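Local atomic coordinates of uncharacterized protein (Porphyromonas gingivalis, PDB entry 1ZBS), a protein that is uncharacterized but probably phosphorylates N-acetylglucosamine or a related sugar with ATP. Residues Ile31-Gln35 with Ala68-Lys74; Arg103-Gly107 with Leu238-Gly242; Gly119-Cys123 with Asn133-Leu137. All blocks are in the same frame, centred on the assembly; numbering follows the deposited sequence.

In the fold
The three contacts follow the two sheets of an ASKHA-type fold, as in sugar kinases, each sheet with strand order 3-2-1-4-5. Interaction 1 joins two loops that leave the first sheet, after strands 21-29 and 62-67. Interaction 2 sets helix 97-105 against strand 238-241 of the second sheet. Interaction 3 lies on the same second sheet, where strand 120-125 meets the chain leaving strand 130-133. Interaction 1 comes first along the chain, and interaction 3 falls between the two segments of interaction 2. The centres of interactions 2 and 3 are about 14 Å apart, those of 1 and 2 about 21 Å. Interactions 1 and 3 both reach the second subunit, interaction 1 by one residue.

Interaction 1 of 3, residues Ile31-Gln35 with Ala68-Lys74; sequences INPFQ and AGCTPAK
Pro33 packs between Cys70 and Lys74, where two loops that leave the first sheet of this ASKHA-type fold meet. One loop follows strand 21-29 and the other follows strand 62-67. Pro33 CB is directed at the second loop and faces the backbone oxygen of Lys74. Pro33 CG lies 3.7 Å from Cys70 SG and also rests on Gly69 O. Lys74 adds the aliphatic part of its chain. Lys74 CD comes near Pro33 O and lies 3.6 Å from Phe34 CD2, at the edge of the Phe34 ring and in its plane. The two side chains cross at about a right angle. The Lys74 chain is extended up to CE and bends only at its end (chi4 -62°). Phe34 CB rests 3.4 Å from Gly69 O. Phe34 also packs on Arg188 of the second subunit. No hydrogen bond crosses between residues 31-35 and 68-74. Asn32 forms an Asx turn within its own loop. Its amide packs on Gly69 CA and lies close to Ala68 O without a hydrogen bond. Phe34 N donates to Asn32 OD1 at 3.0 Å, reaching it from above the carbonyl plane.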
loop_
_atom_site.group_PDB
_atom_site.type_symbol
_atom_site.label_atom_id
_atom_site.label_comp_id
_atom_site.label_asym_id
_atom_site.label_seq_id
_atom_site.Cartn_x
_atom_site.Cartn_y
_atom_site.Cartn_z
ATOM N N ILE A 31 -3.996 -21.955 -6.068
ATOM C CA ILE A 31 -3.302 -23.006 -5.334
ATOM C C ILE A 31 -2.204 -22.445 -4.426
ATOM O O ILE A 31 -1.063 -22.273 -4.842
ATOM C CB ILE A 31 -2.698 -24.053 -6.304
ATOM C CG1 ILE A 31 -3.786 -24.572 -7.257
ATOM C CG2 ILE A 31 -2.120 -25.215 -5.513
ATOM C CD1 ILE A 31 -3.303 -25.602 -8.263
ATOM N N ASN A 32 -2.569 -22.162 -3.180
ATOM C CA ASN A 32 -1.641 -21.628 -2.186
ATOM C C ASN A 32 -2.117 -22.067 -0.800
ATOM O O ASN A 32 -3.163 -21.628 -0.319
ATOM C CB ASN A 32 -1.602 -20.100 -2.266
ATOM C CG ASN A 32 -0.684 -19.481 -1.226
ATOM O OD1 ASN A 32 -0.113 -20.178 -0.385
ATOM N ND2 ASN A 32 -0.536 -18.163 -1.281
ATOM N N PRO A 33 -1.342 -22.940 -0.138
ATOM C CA PRO A 33 -1.631 -23.483 1.195
ATOM C C PRO A 33 -1.750 -22.482 2.348
ATOM O O PRO A 33 -2.412 -22.766 3.346
ATOM C CB PRO A 33 -0.490 -24.474 1.411
ATOM C CG PRO A 33 0.639 -23.824 0.685
ATOM C CD PRO A 33 -0.022 -23.394 -0.606
ATOM N N PHE A 34 -1.108 -21.323 2.222
ATOM C CA PHE A 34 -1.160 -20.311 3.276
ATOM C C PHE A 34 -2.312 -19.342 3.070
ATOM O O PHE A 34 -2.880 -18.820 4.030
ATOM C CB PHE A 34 0.141 -19.507 3.322
ATOM C CG PHE A 34 0.256 -18.608 4.522
ATOM C CD1 PHE A 34 0.780 -17.322 4.402
ATOM C CD2 PHE A 34 -0.139 -19.055 5.780
ATOM C CE1 PHE A 34 0.913 -16.495 5.522
ATOM C CE2 PHE A 34 -0.011 -18.241 6.905
ATOM C CZ PHE A 34 0.514 -16.956 6.776
ATOM N N GLN A 35 -2.650 -19.110 1.807
ATOM C CA GLN A 35 -3.716 -18.188 1.452
ATOM C C GLN A 35 -5.061 -18.900 1.413
ATOM O O GLN A 35 -6.086 -18.319 1.772
ATOM C CB GLN A 35 -3.404 -17.563 0.091
ATOM C CG GLN A 35 -3.926 -16.152 -0.096
ATOM C CD GLN A 35 -3.026 -15.329 -1.001
ATOM O OE1 GLN A 35 -1.872 -15.049 -0.664
ATOM N NE2 GLN A 35 -3.544 -14.949 -2.160
ATOM N N ALA A 68 4.287 -20.006 -3.960
ATOM C CA ALA A 68 4.381 -19.019 -2.891
ATOM C C ALA A 68 3.329 -19.343 -1.834
ATOM O O ALA A 68 2.161 -19.547 -2.158
ATOM C CB ALA A 68 4.152 -17.618 -3.448
ATOM N N GLY A 69 3.750 -19.397 -0.574
ATOM C CA GLY A 69 2.829 -19.705 0.506
ATOM C C GLY A 69 3.061 -21.112 1.026
ATOM O O GLY A 69 2.494 -21.526 2.039
ATOM N N CYS A 70 3.904 -21.854 0.325
ATOM C CA CYS A 70 4.202 -23.211 0.731
ATOM C C CYS A 70 5.200 -23.218 1.876
ATOM O O CYS A 70 6.243 -23.873 1.826
ATOM C CB CYS A 70 4.719 -24.014 -0.458
ATOM S SG CYS A 70 3.404 -24.384 -1.637
ATOM N N THR A 71 4.862 -22.465 2.915
ATOM C CA THR A 71 5.692 -22.372 4.102
ATOM C C THR A 71 5.937 -23.772 4.652
ATOM O O THR A 71 5.127 -24.677 4.457
ATOM C CB THR A 71 4.995 -21.519 5.177
ATOM O OG1 THR A 71 5.503 -21.866 6.471
ATOM C CG2 THR A 71 3.494 -21.745 5.138
ATOM N N PRO A 72 7.065 -23.971 5.345
ATOM C CA PRO A 72 7.381 -25.286 5.911
ATOM C C PRO A 72 6.374 -25.723 6.977
ATOM O O PRO A 72 6.522 -26.782 7.586
ATOM C CB PRO A 72 8.787 -25.088 6.476
ATOM C CG PRO A 72 8.799 -23.631 6.846
ATOM C CD PRO A 72 8.127 -22.997 5.655
ATOM N N ALA A 73 5.349 -24.902 7.188
ATOM C CA ALA A 73 4.318 -25.194 8.176
ATOM C C ALA A 73 3.014 -25.603 7.507
ATOM O O ALA A 73 2.299 -26.474 8.006
ATOM C CB ALA A 73 4.085 -23.978 9.060
ATOM N N LYS A 74 2.699 -24.973 6.382
ATOM C CA LYS A 74 1.473 -25.296 5.669
ATOM C C LYS A 74 1.699 -26.127 4.410
ATOM O O LYS A 74 0.752 -26.457 3.696
ATOM C CB LYS A 74 0.699 -24.020 5.330
ATOM C CG LYS A 74 -0.157 -23.517 6.485
ATOM C CD LYS A 74 -1.189 -22.503 6.012
ATOM C CE LYS A 74 -2.179 -22.146 7.118
ATOM N NZ LYS A 74 -2.974 -23.320 7.581
#

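Interaction 2 of 3, residues Arg103-Gly107 with Leu238-Gly242; sequences RALCG and LHFIG
Leu105 reaches from helix 97-105 onto strand 238-241 and makes most of this contact. Its two methyl groups divide the work. Leu105 CD1 lies 3.6 Å from His239 CB and also meets the backbone carbonyl of Phe240. Leu105 CD2 lies 3.5 Å from Ile241 CD1. The Leu105 and His239 side chains run alongside one another, pointing opposite ways, with Leu105 CB 3.6 Å from His239 CB. Leu105 CG is anti to the carbonyl carbon (chi1 -63°), which carries the branch out over the strand. The backbone O of Leu105 sits over the centre of one face of the His239 ring, 4.0 Å above its plane. Cys106 SG approaches the same ring obliquely, 4.1 Å from His239 CD2. No hydrogen bond crosses the contact; Leu105 supplies most of the packing.

Strand 238-241 is an interior strand of the second five-stranded sheet of the ASKHA-type fold. It lies between strands 111-116 and 263-267, parallel to both, and helix 97-105 packs on one side of it. Phe240 points away from Leu105 and packs on helices 210-229 and 249-258, so the sheet has helices on both sides.

Further out, backbone bonds from His239 to Ile112 and Cys114 fix the strand. Ser265 OG is hydrogen-bonded to His239 ND1 and helps to set the turn of the ring. Pro270 packs on both Ala104 and Ile241.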
loop_
_atom_site.group_PDB
_atom_site.type_symbol
_atom_site.label_atom_id
_atom_site.label_comp_id
_atom_site.label_asym_id
_atom_site.label_seq_id
_atom_site.Cartn_x
_atom_site.Cartn_y
_atom_site.Cartn_z
ATOM N N ARG A 103 16.544 -23.458 -7.963
ATOM C CA ARG A 103 16.893 -24.739 -8.562
ATOM C C ARG A 103 16.882 -24.670 -10.076
ATOM O O ARG A 103 17.691 -25.317 -10.747
ATOM C CB ARG A 103 15.937 -25.834 -8.090
ATOM C CG ARG A 103 16.254 -26.360 -6.705
ATOM C CD ARG A 103 15.261 -27.422 -6.278
ATOM N NE ARG A 103 15.648 -28.041 -5.019
ATOM C CZ ARG A 103 14.901 -28.913 -4.352
ATOM N NH1 ARG A 103 15.340 -29.424 -3.207
ATOM N NH2 ARG A 103 13.714 -29.270 -4.821
ATOM N N ALA A 104 15.967 -23.877 -10.622
ATOM C CA ALA A 104 15.858 -23.738 -12.071
ATOM C C ALA A 104 16.955 -22.855 -12.657
ATOM O O ALA A 104 17.464 -23.141 -13.735
ATOM C CB ALA A 104 14.488 -23.179 -12.433
ATOM N N LEU A 105 17.324 -21.796 -11.939
ATOM C CA LEU A 105 18.345 -20.861 -12.411
ATOM C C LEU A 105 19.767 -21.222 -12.007
ATOM O O LEU A 105 20.705 -21.076 -12.791
ATOM C CB LEU A 105 18.039 -19.455 -11.896
ATOM C CG LEU A 105 16.738 -18.805 -12.356
ATOM C CD1 LEU A 105 16.499 -17.510 -11.592
ATOM C CD2 LEU A 105 16.804 -18.553 -13.846
ATOM N N CYS A 106 19.924 -21.680 -10.774
ATOM C CA CYS A 106 21.237 -22.026 -10.257
ATOM C C CYS A 106 21.610 -23.473 -10.509
ATOM O O CYS A 106 22.787 -23.800 -10.663
ATOM C CB CYS A 106 21.286 -21.723 -8.763
ATOM S SG CYS A 106 21.034 -19.984 -8.407
ATOM N N GLY A 107 20.601 -24.333 -10.554
ATOM C CA GLY A 107 20.840 -25.740 -10.792
ATOM C C GLY A 107 21.366 -26.453 -9.563
ATOM O O GLY A 107 20.597 -26.951 -8.740
ATOM N N LEU A 238 23.689 -12.430 -10.628
ATOM C CA LEU A 238 22.253 -12.391 -10.326
ATOM C C LEU A 238 21.386 -13.155 -11.326
ATOM O O LEU A 238 21.416 -12.888 -12.525
ATOM C CB LEU A 238 21.775 -10.939 -10.266
ATOM C CG LEU A 238 21.960 -10.151 -8.969
ATOM C CD1 LEU A 238 23.294 -10.469 -8.332
ATOM C CD2 LEU A 238 21.830 -8.660 -9.262
ATOM N N HIS A 239 20.607 -14.098 -10.819
ATOM C CA HIS A 239 19.714 -14.880 -11.655
ATOM C C HIS A 239 18.291 -14.431 -11.365
ATOM O O HIS A 239 17.903 -14.299 -10.205
ATOM C CB HIS A 239 19.885 -16.367 -11.357
ATOM C CG HIS A 239 21.185 -16.926 -11.847
ATOM N ND1 HIS A 239 21.457 -17.102 -13.187
ATOM C CD2 HIS A 239 22.298 -17.318 -11.184
ATOM C CE1 HIS A 239 22.679 -17.578 -13.328
ATOM N NE2 HIS A 239 23.213 -17.717 -12.127
ATOM N N PHE A 240 17.510 -14.192 -12.413
ATOM C CA PHE A 240 16.136 -13.716 -12.235
ATOM C C PHE A 240 15.086 -14.542 -12.928
ATOM O O PHE A 240 15.327 -15.159 -13.968
ATOM C CB PHE A 240 15.989 -12.281 -12.746
ATOM C CG PHE A 240 16.670 -11.254 -11.893
ATOM C CD1 PHE A 240 15.944 -10.507 -10.967
ATOM C CD2 PHE A 240 18.034 -11.011 -12.034
ATOM C CE1 PHE A 240 16.558 -9.523 -10.196
ATOM C CE2 PHE A 240 18.669 -10.030 -11.268
ATOM C CZ PHE A 240 17.926 -9.283 -10.348
ATOM N N ILE A 241 13.895 -14.534 -12.350
ATOM C CA ILE A 241 12.781 -15.255 -12.932
ATOM C C ILE A 241 11.544 -14.360 -12.836
ATOM O O ILE A 241 11.482 -13.472 -11.992
ATOM C CB ILE A 241 12.569 -16.599 -12.197
ATOM C CG1 ILE A 241 12.135 -17.653 -13.205
ATOM C CG2 ILE A 241 11.561 -16.460 -11.075
ATOM C CD1 ILE A 241 13.288 -18.135 -14.083
ATOM N N GLY A 242 10.578 -14.566 -13.720
ATOM C CA GLY A 242 9.377 -13.758 -13.648
ATOM C C GLY A 242 9.012 -12.916 -14.854
ATOM O O GLY A 242 9.868 -12.498 -15.639
#

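Interaction 3 of 3, residues Gly119-Cys123 with Asn133-Leu137; sequences GSNSC and NVSPL
Asn121 and Asn133 make the one direct hydrogen bond between these segments. Asn121 ND2 donates to Asn133 OD1 at 3.4 Å with an N-H...O angle of 148°, and the bond is weak. The two side chains cross at about a right angle, and their amide planes are 58° apart. Both have CG anti to the backbone N (chi1 -153° for Asn121). This lets the ends of the two amides approach across the gap between the chains. Asn133 OD1 also lies 3.1 Å from Ser122 O, but both are acceptors and no bond forms.

A water makes the second polar link. It donates to Val134 O at 2.7 Å and, more weakly, to Ser122 OG. Ser122 OG is also hydrogen-bonded to Tyr231 OH and to Asn227 O, so the hydroxyl does not depend on the water alone.

Other contacts are close packing. Pro136 CB is directed at the strand and lies a tight 3.0 Å from Ser120 O, while Pro136 CD faces Asn121 ND2. Val134 CB lies 4.0 Å from Ser122 OG. Met98 of helix 97-105 packs on Asn121, Cys123 and Asn133.

In the fold, strands 120-125 and 130-133 are antiparallel neighbours at one side of the second sheet. Beyond Asn133 the chain heads for helix 138-141. There it meets the second subunit: Lys160 NZ of that subunit is hydrogen-bonded to Pro136 O, and its Tyr187 OH to Leu137 O.

Between these two segments, one weak amide bond and one water link the departing chain to strand 120-125, through side chains and solvent more than by direct backbone pairing.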
loop_
_atom_site.group_PDB
_atom_site.type_symbol
_atom_site.label_atom_id
_atom_site.label_comp_id
_atom_site.label_asym_id
_atom_site.label_seq_id
_atom_site.Cartn_x
_atom_site.Cartn_y
_atom_site.Cartn_z
ATOM N N GLY A 119 4.809 -10.126 -7.417
ATOM C CA GLY A 119 5.513 -9.748 -6.202
ATOM C C GLY A 119 7.004 -9.978 -6.432
ATOM O O GLY A 119 7.381 -10.552 -7.454
ATOM N N SER A 120 7.857 -9.525 -5.512
ATOM C CA SER A 120 9.310 -9.696 -5.649
ATOM C C SER A 120 9.807 -10.627 -4.569
ATOM O O SER A 120 9.144 -10.813 -3.553
ATOM C CB SER A 120 10.059 -8.376 -5.461
ATOM O OG SER A 120 9.463 -7.324 -6.179
ATOM N N ASN A 121 10.991 -11.182 -4.775
ATOM C CA ASN A 121 11.580 -12.058 -3.789
ATOM C C ASN A 121 13.071 -12.289 -4.099
ATOM O O ASN A 121 13.525 -12.034 -5.214
ATOM C CB ASN A 121 10.812 -13.386 -3.778
ATOM C CG ASN A 121 10.882 -14.084 -2.441
ATOM O OD1 ASN A 121 10.090 -14.992 -2.154
ATOM N ND2 ASN A 121 11.834 -13.668 -1.608
ATOM N N SER A 122 13.837 -12.743 -3.111
ATOM C CA SER A 122 15.248 -13.038 -3.327
ATOM C C SER A 122 15.733 -14.043 -2.295
ATOM O O SER A 122 15.097 -14.233 -1.261
ATOM C CB SER A 122 16.120 -11.766 -3.263
ATOM O OG SER A 122 16.200 -11.235 -1.953
ATOM N N CYS A 123 16.857 -14.689 -2.594
ATOM C CA CYS A 123 17.446 -15.662 -1.688
ATOM C C CYS A 123 18.886 -15.945 -2.080
ATOM O O CYS A 123 19.277 -15.798 -3.240
ATOM C CB CYS A 123 16.672 -16.975 -1.734
ATOM S SG CYS A 123 16.964 -17.921 -3.252
ATOM N N ASN A 133 17.254 -15.472 3.101
ATOM C CA ASN A 133 16.104 -14.935 2.379
ATOM C C ASN A 133 15.617 -13.615 2.976
ATOM O O ASN A 133 15.423 -13.514 4.184
ATOM C CB ASN A 133 14.949 -15.942 2.430
ATOM C CG ASN A 133 13.869 -15.650 1.404
ATOM O OD1 ASN A 133 13.367 -14.526 1.301
ATOM N ND2 ASN A 133 13.495 -16.672 0.644
ATOM N N VAL A 134 15.410 -12.606 2.138
ATOM C CA VAL A 134 14.911 -11.331 2.632
ATOM C C VAL A 134 13.401 -11.339 2.416
ATOM O O VAL A 134 12.947 -11.382 1.272
ATOM C CB VAL A 134 15.564 -10.153 1.865
ATOM C CG1 VAL A 134 14.948 -8.826 2.289
ATOM C CG2 VAL A 134 17.059 -10.148 2.117
ATOM N N SER A 135 12.617 -11.337 3.497
ATOM C CA SER A 135 11.149 -11.343 3.341
ATOM C C SER A 135 10.777 -10.178 2.436
ATOM O O SER A 135 11.202 -9.049 2.676
ATOM C CB SER A 135 10.434 -11.155 4.680
ATOM O OG SER A 135 10.819 -12.124 5.637
ATOM N N PRO A 136 9.977 -10.439 1.391
ATOM C CA PRO A 136 9.549 -9.404 0.441
ATOM C C PRO A 136 8.650 -8.333 1.069
ATOM O O PRO A 136 8.647 -7.179 0.633
ATOM C CB PRO A 136 8.856 -10.209 -0.653
ATOM C CG PRO A 136 8.327 -11.394 0.069
ATOM C CD PRO A 136 9.445 -11.762 1.014
ATOM N N LEU A 137 7.885 -8.714 2.088
ATOM C CA LEU A 137 7.031 -7.757 2.776
ATOM C C LEU A 137 5.746 -7.342 2.057
ATOM O O LEU A 137 4.968 -6.569 2.607
ATOM C CB LEU A 137 7.861 -6.510 3.145
ATOM C CG LEU A 137 8.471 -6.450 4.549
ATOM C CD1 LEU A 137 8.907 -7.829 4.991
ATOM C CD2 LEU A 137 9.609 -5.462 4.580
HETATM O O HOH W 1 13.140 -10.024 -1.082
#